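Long-range contacts in ThiJ/PfpI domain protein (Brachyspira murdochii, PDB 4HCJ), which is of uncertain function but belongs to the DJ-1/PfpI family of the glutaminase-related clan and binds magnesium ions: residues K39-F44 against L60-V65; G92-F97 against A115-L120. All coordinates share one frame; numbering follows the deposited sequence.

Contact 1. Residues K39-F44 against L60-V65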
ATOM      1  N   LYS A  39       7.244   8.185   3.986  0.55  6.38           N
ATOM      2  CA  LYS A  39       7.144   9.202   2.956  0.55  6.25           C
ATOM      3  C   LYS A  39       5.919   8.892   2.121  0.55  5.46           C
ATOM      4  O   LYS A  39       5.487   7.737   2.042  0.55  5.80           O
ATOM      5  CB  LYS A  39       8.388   9.207   2.060  0.55  7.90           C
ATOM      6  CG  LYS A  39       9.689   9.491   2.796  0.55  9.91           C
ATOM      7  CD  LYS A  39       9.776  10.936   3.229  0.55 11.68           C
ATOM      8  CE  LYS A  39      11.129  11.224   3.872  0.55 15.17           C
ATOM      9  NZ  LYS A  39      12.231  10.683   3.034  0.55 21.21           N
ATOM     10  N   VAL A  40       5.376   9.925   1.487  1.00  5.53           N
ATOM     11  CA  VAL A  40       4.252   9.778   0.565  1.00  5.61           C
ATOM     12  C   VAL A  40       4.718  10.071  -0.852  1.00  5.56           C
ATOM     13  O   VAL A  40       5.332  11.119  -1.106  1.00  5.92           O
ATOM     14  CB  VAL A  40       3.096  10.735   0.935  1.00  6.57           C
ATOM     15  CG1 VAL A  40       2.025  10.749  -0.138  1.00  7.26           C
ATOM     16  CG2 VAL A  40       2.501  10.366   2.279  1.00  7.65           C
ATOM     17  N   SER A  41       4.389   9.161  -1.765  1.00  5.43           N
ATOM     18  CA  SER A  41       4.508   9.411  -3.200  1.00  5.56           C
ATOM     19  C   SER A  41       3.136   9.518  -3.845  1.00  5.51           C
ATOM     20  O   SER A  41       2.186   8.817  -3.467  1.00  5.88           O
ATOM     21  CB  SER A  41       5.375   8.376  -3.920  1.00  6.14           C
ATOM     22  OG  SER A  41       4.782   7.087  -3.985  1.00  6.24           O
ATOM     23  N   SER A  42       3.045  10.405  -4.828  1.00  5.34           N
ATOM     24  CA  SER A  42       1.809  10.619  -5.560  1.00  5.65           C
ATOM     25  C   SER A  42       2.145  11.273  -6.892  1.00  5.94           C
ATOM     26  O   SER A  42       3.274  11.211  -7.377  1.00  6.61           O
ATOM     27  CB  SER A  42       0.809  11.436  -4.729  1.00  6.32           C
ATOM     28  OG  SER A  42      -0.487  11.417  -5.302  1.00  6.81           O
ATOM     29  N   THR A  43       1.148  11.921  -7.490  1.00  6.62           N
ATOM     30  CA  THR A  43       1.274  12.429  -8.842  1.00  7.25           C
ATOM     31  C   THR A  43       1.780  13.865  -8.918  1.00  7.17           C
ATOM     32  O   THR A  43       2.067  14.343 -10.014  1.00  8.15           O
ATOM     33  CB  THR A  43      -0.070  12.333  -9.572  1.00  8.22           C
ATOM     34  OG1 THR A  43      -1.074  12.960  -8.768  1.00  9.00           O
ATOM     35  CG2 THR A  43      -0.471  10.881  -9.839  1.00  8.92           C
ATOM     36  N   PHE A  44       1.893  14.542  -7.784  1.00  7.33           N
ATOM     37  CA  PHE A  44       2.420  15.906  -7.746  1.00  7.76           C
ATOM     38  C   PHE A  44       3.064  16.132  -6.389  1.00  7.40           C
ATOM     39  O   PHE A  44       2.730  15.435  -5.435  1.00  7.96           O
ATOM     40  CB  PHE A  44       1.321  16.951  -8.013  1.00  8.33           C
ATOM     41  CG  PHE A  44       0.267  17.037  -6.926  1.00  9.57           C
ATOM     42  CD1 PHE A  44       0.366  17.978  -5.906  1.00 11.37           C
ATOM     43  CD2 PHE A  44      -0.820  16.172  -6.926  1.00  9.79           C
ATOM     44  CE1 PHE A  44      -0.608  18.048  -4.911  1.00 13.29           C
ATOM     45  CE2 PHE A  44      -1.791  16.234  -5.939  1.00 11.55           C
ATOM     46  CZ  PHE A  44      -1.686  17.176  -4.933  1.00 13.07           C
ATOM     47  N   LEU A  60       7.279  12.889  -2.652  1.00  6.45           N
ATOM     48  CA  LEU A  60       7.925  12.359  -3.846  1.00  7.00           C
ATOM     49  C   LEU A  60       6.911  12.161  -4.960  1.00  6.21           C
ATOM     50  O   LEU A  60       5.776  11.750  -4.705  1.00  6.37           O
ATOM     51  CB  LEU A  60       8.493  10.952  -3.543  1.00  8.03           C
ATOM     52  CG  LEU A  60       9.670  10.906  -2.568  1.00  9.19           C
ATOM     53  CD1 LEU A  60       9.864   9.498  -2.019  1.00  9.91           C
ATOM     54  CD2 LEU A  60      10.951  11.372  -3.234  1.00 10.57           C
ATOM     55  N   LEU A  61       7.341  12.389  -6.192  1.00  6.05           N
ATOM     56  CA  LEU A  61       6.610  11.877  -7.338  1.00  6.49           C
ATOM     57  C   LEU A  61       6.869  10.378  -7.442  1.00  6.76           C
ATOM     58  O   LEU A  61       7.934   9.904  -7.030  1.00  6.82           O
ATOM     59  CB  LEU A  61       7.115  12.514  -8.623  1.00  7.37           C
ATOM     60  CG  LEU A  61       7.010  14.041  -8.675  1.00  8.50           C
ATOM     61  CD1 LEU A  61       7.731  14.550  -9.909  1.00 10.55           C
ATOM     62  CD2 LEU A  61       5.551  14.472  -8.695  1.00  9.42           C
ATOM     63  N   PHE A  62       5.943   9.622  -8.046  1.00  7.07           N
ATOM     64  CA  PHE A  62       6.228   8.209  -8.321  1.00  7.55           C
ATOM     65  C   PHE A  62       7.577   8.080  -9.037  1.00  8.00           C
ATOM     66  O   PHE A  62       8.376   7.169  -8.746  1.00  8.17           O
ATOM     67  CB  PHE A  62       5.138   7.577  -9.195  1.00  8.02           C
ATOM     68  CG  PHE A  62       3.757   7.613  -8.599  1.00  8.04           C
ATOM     69  CD1 PHE A  62       3.545   7.414  -7.244  1.00  8.27           C
ATOM     70  CD2 PHE A  62       2.663   7.862  -9.410  1.00  8.62           C
ATOM     71  CE1 PHE A  62       2.259   7.447  -6.718  1.00  8.89           C
ATOM     72  CE2 PHE A  62       1.382   7.896  -8.891  1.00  9.10           C
ATOM     73  CZ  PHE A  62       1.180   7.698  -7.544  1.00  9.59           C
ATOM     74  N   SER A  63       7.827   8.987  -9.975  1.00  9.19           N
ATOM     75  CA  SER A  63       9.021   8.919 -10.791  1.00 11.46           C
ATOM     76  C   SER A  63      10.311   9.166 -10.029  1.00 10.64           C
ATOM     77  O   SER A  63      11.381   8.882 -10.567  1.00 12.68           O
ATOM     78  CB  SER A  63       8.940   9.922 -11.937  1.00 14.97           C
ATOM     79  OG  SER A  63       8.945  11.250 -11.432  1.00 17.96           O
ATOM     80  N   GLU A  64      10.206   9.690  -8.799  1.00  9.40           N
ATOM     81  CA  GLU A  64      11.362   9.974  -7.949  1.00  9.71           C
ATOM     82  C   GLU A  64      11.674   8.865  -6.963  1.00 10.33           C
ATOM     83  O   GLU A  64      12.641   8.944  -6.224  1.00 12.97           O
ATOM     84  CB  GLU A  64      11.141  11.283  -7.180  1.00  9.76           C
ATOM     85  CG  GLU A  64      11.112  12.510  -8.090  1.00 10.19           C
ATOM     86  CD  GLU A  64      10.679  13.795  -7.392  1.00 10.20           C
ATOM     87  OE1 GLU A  64       9.909  13.744  -6.407  1.00  9.42           O
ATOM     88  OE2 GLU A  64      11.094  14.877  -7.853  1.00 12.09           O
ATOM     89  N   VAL A  65      10.867   7.818  -6.960  1.00  9.65           N
ATOM     90  CA  VAL A  65      11.054   6.750  -5.990  1.00 10.47           C
ATOM     91  C   VAL A  65      12.241   5.873  -6.340  1.00 13.38           C
ATOM     92  O   VAL A  65      12.365   5.412  -7.472  1.00 14.27           O
ATOM     93  CB  VAL A  65       9.789   5.891  -5.898  1.00  9.09           C
ATOM     94  CG1 VAL A  65      10.045   4.608  -5.098  1.00  9.71           C
ATOM     95  CG2 VAL A  65       8.659   6.710  -5.297  1.00  8.78           C
TER
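The Phe62 ring lies over the backbone of Ser42, with Ser42 O 3.7 Å above the ring plane near its centre. CG anti to its own carbonyl carbon (chi1 -60°) sends the ring back toward the neighbouring strand, where CE1 comes within 3.4 Å of Ser42 CA. At the ring's edge, in its plane, sits Ser41 OG; this hydroxyl spends its polarity elsewhere, in a hydrogen bond with Tyr12 O, and meets Phe62 CD1 by plain van der Waals contact. Thr43 runs beside the ring and points the same way, its methyl CG2 3.6 Å from Phe62 CE2.

The packing is built on the parallel pairing of strands 37-42 and 55-61 in the central sheet of an alpha-beta-alpha sandwich, the fold of the DJ-1/PfpI family. Ser41 and Leu60 are bridge partners, their side chains on one face of the sheet. Leu60 serves both of its neighbours: its N donates to Val40 O at 3.1 Å, while its O receives Ser42 N at 3.0 Å in a nearly axial approach. Ser42 then pairs in parallel with Leu61, their side chains diverging. The last bond across the two segments runs from Phe62 N to Ser42 O at 3.2 Å, the donor tilted 18° from the carbonyl plane as the chain turns into a short 3-10 segment. Ser42 O therefore accepts the Phe62 amide while lying over one face of the same residue's ring.

Leu61 directs its chain past the strand end, CD2 lying 3.6 Å from Phe44 CA. The Leu61 amide is held within its own segment, donating to Glu64 OE1 at 2.9 Å from above the carboxylate plane. Further along, Val65 brings CG2 against Ser41 CB, and helix 88-99 flanks the same side.

Contact 2. Residues G92-F97 against A115-L120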
ATOM      1  N   GLY A  92       4.111  -0.249 -11.826  1.00  7.01           N
ATOM      2  CA  GLY A  92       5.547  -0.383 -11.945  1.00  7.60           C
ATOM      3  C   GLY A  92       6.230  -0.364 -10.583  1.00  7.28           C
ATOM      4  O   GLY A  92       7.183  -1.105 -10.357  1.00  7.66           O
ATOM      5  N   LEU A  93       5.757   0.485  -9.671  1.00  7.09           N
ATOM      6  CA  LEU A  93       6.323   0.492  -8.317  1.00  7.34           C
ATOM      7  C   LEU A  93       6.032  -0.807  -7.571  1.00  7.21           C
ATOM      8  O   LEU A  93       6.884  -1.298  -6.823  1.00  7.86           O
ATOM      9  CB  LEU A  93       5.838   1.701  -7.519  1.00  8.06           C
ATOM     10  CG  LEU A  93       6.351   3.059  -8.010  1.00  9.67           C
ATOM     11  CD1 LEU A  93       5.743   4.189  -7.184  1.00 10.14           C
ATOM     12  CD2 LEU A  93       7.876   3.126  -7.963  1.00 11.15           C
ATOM     13  N   ALA A  94       4.845  -1.370  -7.749  1.00  6.74           N
ATOM     14  CA  ALA A  94       4.531  -2.651  -7.116  1.00  6.97           C
ATOM     15  C   ALA A  94       5.536  -3.719  -7.558  1.00  7.35           C
ATOM     16  O   ALA A  94       6.087  -4.458  -6.737  1.00  8.13           O
ATOM     17  CB  ALA A  94       3.126  -3.085  -7.458  1.00  7.60           C
ATOM     18  N   LYS A  95       5.780  -3.790  -8.863  0.50  7.54           N
ATOM     19  CA  LYS A  95       6.706  -4.774  -9.406  0.50  8.78           C
ATOM     20  C   LYS A  95       8.142  -4.494  -8.969  0.50  9.30           C
ATOM     21  O   LYS A  95       8.892  -5.418  -8.642  0.50 10.05           O
ATOM     22  CB  LYS A  95       6.612  -4.807 -10.933  0.50 10.25           C
ATOM     23  CG  LYS A  95       5.242  -5.234 -11.435  0.50 12.86           C
ATOM     24  CD  LYS A  95       5.195  -5.427 -12.936  0.50 18.16           C
ATOM     25  CE  LYS A  95       3.983  -4.737 -13.539  0.50 20.91           C
ATOM     26  NZ  LYS A  95       4.267  -3.307 -13.853  0.50 21.64           N
ATOM     27  N   LEU A  96       8.515  -3.214  -8.961  1.00  9.48           N
ATOM     28  CA  LEU A  96       9.868  -2.809  -8.566  1.00 10.26           C
ATOM     29  C   LEU A  96      10.168  -3.277  -7.147  1.00  9.27           C
ATOM     30  O   LEU A  96      11.222  -3.855  -6.865  1.00 10.05           O
ATOM     31  CB  LEU A  96      10.007  -1.288  -8.642  1.00 11.33           C
ATOM     32  CG  LEU A  96      11.332  -0.675  -8.173  1.00 12.76           C
ATOM     33  CD1 LEU A  96      12.439  -1.006  -9.137  1.00 14.31           C
ATOM     34  CD2 LEU A  96      11.158   0.834  -8.006  1.00 13.33           C
ATOM     35  N   PHE A  97       9.245  -3.008  -6.231  1.00  7.85           N
ATOM     36  CA  PHE A  97       9.460  -3.397  -4.842  1.00  7.43           C
ATOM     37  C   PHE A  97       9.479  -4.912  -4.698  1.00  7.96           C
ATOM     38  O   PHE A  97      10.328  -5.462  -3.999  1.00  8.60           O
ATOM     39  CB  PHE A  97       8.436  -2.735  -3.922  1.00  7.25           C
ATOM     40  CG  PHE A  97       8.849  -1.355  -3.475  1.00  7.39           C
ATOM     41  CD1 PHE A  97       8.843  -0.282  -4.342  1.00  8.90           C
ATOM     42  CD2 PHE A  97       9.257  -1.139  -2.170  1.00  7.98           C
ATOM     43  CE1 PHE A  97       9.241   0.973  -3.920  1.00  9.53           C
ATOM     44  CE2 PHE A  97       9.663   0.120  -1.740  1.00  8.91           C
ATOM     45  CZ  PHE A  97       9.656   1.173  -2.621  1.00  9.52           C
ATOM     46  N   ALA A 115      -3.005  -6.156  -7.854  1.00  5.65           N
ATOM     47  CA  ALA A 115      -3.632  -7.168  -8.685  1.00  6.26           C
ATOM     48  C   ALA A 115      -3.393  -6.865 -10.163  1.00  5.86           C
ATOM     49  O   ALA A 115      -3.027  -7.749 -10.945  1.00  6.46           O
ATOM     50  CB  ALA A 115      -5.121  -7.228  -8.390  1.00  6.97           C
ATOM     51  N   ASN A 116      -3.609  -5.609 -10.543  1.00  6.32           N
ATOM     52  CA  ASN A 116      -3.451  -5.197 -11.933  1.00  6.68           C
ATOM     53  C   ASN A 116      -1.998  -5.247 -12.406  1.00  6.93           C
ATOM     54  O   ASN A 116      -1.749  -5.407 -13.598  1.00  8.36           O
ATOM     55  CB  ASN A 116      -4.037  -3.812 -12.150  1.00  6.95           C
ATOM     56  CG  ASN A 116      -5.554  -3.791 -12.112  1.00  7.30           C
ATOM     57  OD1 ASN A 116      -6.203  -4.832 -12.062  1.00  9.01           O
ATOM     58  ND2 ASN A 116      -6.123  -2.597 -12.155  1.00  7.72           N
ATOM     59  N   ALA A 117      -1.051  -5.132 -11.481  1.00  7.07           N
ATOM     60  CA  ALA A 117       0.372  -5.278 -11.783  1.00  7.75           C
ATOM     61  C   ALA A 117       0.783  -6.742 -11.979  1.00  8.06           C
ATOM     62  O   ALA A 117       1.945  -7.018 -12.301  1.00  9.12           O
ATOM     63  CB  ALA A 117       1.203  -4.678 -10.661  1.00  8.02           C
ATOM     64  N   LYS A 118      -0.152  -7.670 -11.773  0.69  8.05           N
ATOM     65  CA  LYS A 118       0.085  -9.111 -11.934  0.69  9.47           C
ATOM     66  C   LYS A 118       1.063  -9.662 -10.913  0.69 11.03           C
ATOM     67  O   LYS A 118       1.771 -10.631 -11.186  0.69 16.98           O
ATOM     68  CB  LYS A 118       0.547  -9.454 -13.352  0.69 10.92           C
ATOM     69  CG  LYS A 118      -0.440  -9.030 -14.385  0.69 13.50           C
ATOM     70  CD  LYS A 118      -1.728  -9.743 -14.127  0.69 21.16           C
ATOM     71  CE  LYS A 118      -2.861  -8.783 -14.108  0.69 24.45           C
ATOM     72  NZ  LYS A 118      -3.628  -8.933 -15.390  0.69 28.25           N
ATOM     73  N   ILE A 119       1.102  -9.062  -9.734  1.00  7.80           N
ATOM     74  CA  ILE A 119       1.930  -9.607  -8.664  1.00  7.45           C
ATOM     75  C   ILE A 119       1.145 -10.435  -7.658  1.00  7.05           C
ATOM     76  O   ILE A 119       1.725 -10.964  -6.716  1.00  7.73           O
ATOM     77  CB  ILE A 119       2.769  -8.522  -7.937  1.00  8.34           C
ATOM     78  CG1 ILE A 119       1.897  -7.542  -7.127  1.00  8.34           C
ATOM     79  CG2 ILE A 119       3.708  -7.798  -8.922  1.00  8.82           C
ATOM     80  CD1 ILE A 119       2.675  -6.893  -5.984  1.00  8.44           C
ATOM     81  N   LEU A 120      -0.157 -10.579  -7.869  1.00  6.60           N
ATOM     82  CA  LEU A 120      -0.992 -11.349  -6.951  1.00  6.40           C
ATOM     83  C   LEU A 120      -1.490 -12.654  -7.570  1.00  6.34           C
ATOM     84  O   LEU A 120      -2.347 -13.329  -6.985  1.00  6.46           O
ATOM     85  CB  LEU A 120      -2.179 -10.537  -6.434  1.00  6.87           C
ATOM     86  CG  LEU A 120      -1.821  -9.205  -5.768  1.00  7.45           C
ATOM     87  CD1 LEU A 120      -3.087  -8.518  -5.250  1.00  7.94           C
ATOM     88  CD2 LEU A 120      -0.825  -9.395  -4.642  1.00  8.05           C
TER
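Ala117 O is embraced by the aliphatic stem of Lys95 rather than by a donor of the facing helix: CE lies 3.3 Å away, CD 3.7 Å and CG slightly farther. The lysine chain bends at chi3 (-133°) and again at chi4 (87°), which carries its methylenes across the oxygen end of the carbonyl and takes the ammonium group back to its own helix, where NZ makes a weak hydrogen bond with Gln91 O. A charged residue thus acts here chiefly as a hydrocarbon strip.

Beside the lysine, the two backbones come nearest at Ala94 and Ala117, whose CA atoms are 6.8 Å apart. Small residues on both sides make such an approach possible. Ala94 CB points at the other segment and touches Ala117 CB and Ile119 CD1, both at 4.1 Å, so one methyl bridges two partners. Ile119 reaches it by placing CG1 between its backbone N and carbonyl carbon (chi1 68°), leaving the other branch, CG2, to cross the Lys95 chain at CG, 3.9 Å away. Its two branches therefore divide the facing helix between them, one meeting the alanine and the other the lysine stem.

Ala117 and Ile119 face the helix together across a bend at Lys118, which has a positive phi and donates its amide to Ala115 O at 3.0 Å, forming part of a Schellman motif that ends helix 110-116. On the inner side Ala94 also meets Phe75 of strand 72-75, and Ile119 meets Leu98, farther along helix 88-99. A Schellman-capped helix end leaning on the neighbouring helix 88-99, with strand 103-107 between them in sequence, joins successive beta-alpha units on one side of the alpha-beta-alpha sandwich.

In the fold
The two contacts follow one another along the chain, contact 1 closing before contact 2 opens, and their centres are 16 Å apart. Contact 1 joins two neighbouring parallel strands toward one margin of the mixed sheet, whereas contact 2 joins two elements of a helical layer covering it. Helix 88-99 is their meeting point. Its Leu93 and Phe97 pack on Val65, with Leu93 also against Phe62, while Ala94 and Lys95 serve contact 2. Helix 88-99 therefore lies between the two contacts. His137, which binds magnesium in a crystal structure of this protein though not in this chain as modelled, has its side chain about 11 Å from that of Ala117.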